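Local coordinates for protein mandelate racemase/muconate lactonizing enzyme (Roseovarius nubinhibens ISM, PDB 3FVD) that binds magnesium and, as a member of the mandelate racemase/muconate lactonizing enzyme family, probably catalyses a metal-dependent reaction on a carboxylate substrate, at residues W218-C223 / M241-L246. Sequence-based numbering, arbitrary orientation.
With MG (magnesium ion), chain C.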
# COMPACT_ATOMS: atom_id res chain seq x y z
N TRP A 218 -21.45 2.68 -19.27
CA TRP A 218 -21.12 1.54 -18.42
C TRP A 218 -20.64 0.35 -19.21
O TRP A 218 -21.23 0.01 -20.27
CB TRP A 218 -22.35 1.04 -17.69
CG TRP A 218 -22.87 1.83 -16.59
CD1 TRP A 218 -23.98 2.63 -16.61
CD2 TRP A 218 -22.42 1.81 -15.23
NE1 TRP A 218 -24.23 3.13 -15.36
CE2 TRP A 218 -23.29 2.64 -14.49
CE3 TRP A 218 -21.35 1.17 -14.56
CZ2 TRP A 218 -23.14 2.85 -13.11
CZ3 TRP A 218 -21.18 1.40 -13.19
CH2 TRP A 218 -22.09 2.18 -12.46
N ILE A 219 -19.57 -0.28 -18.68
CA ILE A 219 -19.13 -1.61 -19.12
C ILE A 219 -19.40 -2.60 -17.99
O ILE A 219 -18.96 -2.41 -16.82
CB ILE A 219 -17.65 -1.62 -19.38
CG1 ILE A 219 -17.23 -0.41 -20.25
CG2 ILE A 219 -17.19 -2.98 -20.04
CD1 ILE A 219 -17.99 -0.31 -21.63
N GLU A 220 -20.12 -3.67 -18.29
CA GLU A 220 -20.50 -4.61 -17.23
C GLU A 220 -19.62 -5.86 -17.26
O GLU A 220 -19.49 -6.52 -18.29
CB GLU A 220 -21.99 -4.95 -17.34
CG GLU A 220 -22.53 -5.90 -16.35
CD GLU A 220 -23.97 -6.28 -16.68
OE1 GLU A 220 -24.62 -5.56 -17.51
OE2 GLU A 220 -24.45 -7.32 -16.14
N GLN A 221 -19.00 -6.16 -16.14
CA GLN A 221 -18.17 -7.38 -15.99
C GLN A 221 -17.31 -7.70 -17.25
O GLN A 221 -17.58 -8.65 -17.95
CB GLN A 221 -19.09 -8.55 -15.60
CG GLN A 221 -18.42 -9.82 -15.04
CD GLN A 221 -17.85 -9.64 -13.67
OE1 GLN A 221 -18.56 -9.36 -12.69
NE2 GLN A 221 -16.56 -9.82 -13.57
N PRO A 222 -16.29 -6.87 -17.56
CA PRO A 222 -15.47 -7.19 -18.75
C PRO A 222 -14.76 -8.55 -18.66
O PRO A 222 -14.70 -9.33 -19.69
CB PRO A 222 -14.44 -6.03 -18.84
CG PRO A 222 -14.45 -5.35 -17.51
CD PRO A 222 -15.82 -5.66 -16.85
N CYS A 223 -14.29 -8.88 -17.46
CA CYS A 223 -13.44 -10.06 -17.30
C CYS A 223 -14.02 -11.07 -16.34
O CYS A 223 -15.01 -10.82 -15.70
CB CYS A 223 -12.06 -9.62 -16.82
SG CYS A 223 -11.21 -8.43 -17.91
N MET A 241 -19.31 -1.89 -13.94
CA MET A 241 -20.47 -2.50 -13.27
C MET A 241 -19.98 -3.95 -13.03
O MET A 241 -19.52 -4.61 -13.98
CB MET A 241 -21.70 -2.46 -14.22
CG MET A 241 -23.16 -3.17 -13.92
SD MET A 241 -23.89 -2.69 -12.40
CE MET A 241 -24.32 -0.93 -12.78
N LEU A 242 -20.03 -4.43 -11.79
CA LEU A 242 -19.74 -5.85 -11.53
C LEU A 242 -21.01 -6.61 -11.34
O LEU A 242 -22.01 -6.04 -10.95
CB LEU A 242 -18.83 -6.06 -10.31
CG LEU A 242 -17.42 -5.46 -10.51
CD1 LEU A 242 -16.65 -5.76 -9.33
CD2 LEU A 242 -16.70 -6.08 -11.69
N ASP A 243 -20.96 -7.91 -11.61
CA ASP A 243 -22.11 -8.76 -11.58
C ASP A 243 -21.73 -10.23 -11.19
O ASP A 243 -21.80 -10.60 -10.05
CB ASP A 243 -22.84 -8.68 -12.95
CG ASP A 243 -24.09 -9.59 -13.03
OD1 ASP A 243 -24.50 -10.12 -11.99
OD2 ASP A 243 -24.68 -9.80 -14.15
N GLU A 244 -21.35 -11.03 -12.16
CA GLU A 244 -21.19 -12.44 -11.96
C GLU A 244 -20.09 -12.85 -10.96
O GLU A 244 -20.22 -13.91 -10.37
CB GLU A 244 -20.89 -13.15 -13.30
CG GLU A 244 -22.07 -13.18 -14.27
CD GLU A 244 -22.25 -11.90 -15.12
OE1 GLU A 244 -21.45 -10.93 -15.01
OE2 GLU A 244 -23.28 -11.85 -15.84
N CYS A 245 -19.01 -12.08 -10.81
CA CYS A 245 -17.95 -12.48 -9.84
C CYS A 245 -18.34 -12.20 -8.38
O CYS A 245 -17.59 -12.50 -7.49
CB CYS A 245 -16.62 -11.81 -10.12
SG CYS A 245 -16.66 -10.02 -9.86
N LEU A 246 -19.50 -11.61 -8.13
CA LEU A 246 -19.86 -11.27 -6.77
C LEU A 246 -20.74 -12.36 -6.08
O LEU A 246 -21.95 -12.31 -6.14
CB LEU A 246 -20.61 -9.96 -6.75
CG LEU A 246 -19.95 -8.79 -7.49
CD1 LEU A 246 -21.00 -7.75 -7.82
CD2 LEU A 246 -18.86 -8.20 -6.66
MG MG C . -23.29 -9.42 -16.39
O HOH W 1 -21.30 -9.56 -17.59
O HOH W 2 -24.88 -10.66 -17.92
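Met241 is held through both its backbone N and its O by the neighbouring parallel strand: its N donates to Ile219 O, and its O receives the N-H of Gln221 at 2.7 Å. Its flexible thioether bends at chi2 and chi3 (55° and 70°), which swings CE over the six-membered ring of Trp218, 3.8 Å from the centroid, as a CH-pi contact, while CG packs on Glu220 CG. An unbranched, polarisable chain suits this place between a flat indole and the aliphatic stem of a metal ligand. Leu242 brings CD2 against the Gln221 amide, whose OE1 accepts a bond from Asp243 N (3.0 Å) and a weak one from Cys245 N. NE2 donates to Cys223 O, which lies 7° out of the amide plane, so both ends of the amide are fixed. With an alanine here in place of Gln221, the N-H groups of Asp243 and Cys245 would probably lose this acceptor and Cys223 O its donor. Asp243 OD2 stands a long 2.7 Å from the magnesium ion and 3.2 Å from Glu220 OE2, a crowding of carboxylates that the cation is likely to offset. Salt bridges join Glu220 OE1 to Lys265, Asp243 OD2 to Lys267 and Asp243 OD1 to Arg270. Glu244 OE2, hydrogen-bonded to Tyr59, binds the metal at 2.5 Å, with OE1 farther off at 2.8 Å; Glu220 OE2, two waters and Asp196 complete the site. Cys245, small enough to sit close to the Gln221 amide, follows in the type I turn from Asp243 to Leu246. Acidic ligands at the C-terminal ends of adjacent parallel strands, here joined through helix 226-235 as a beta-alpha-beta unit, mark the magnesium site of the enolase-superfamily barrel.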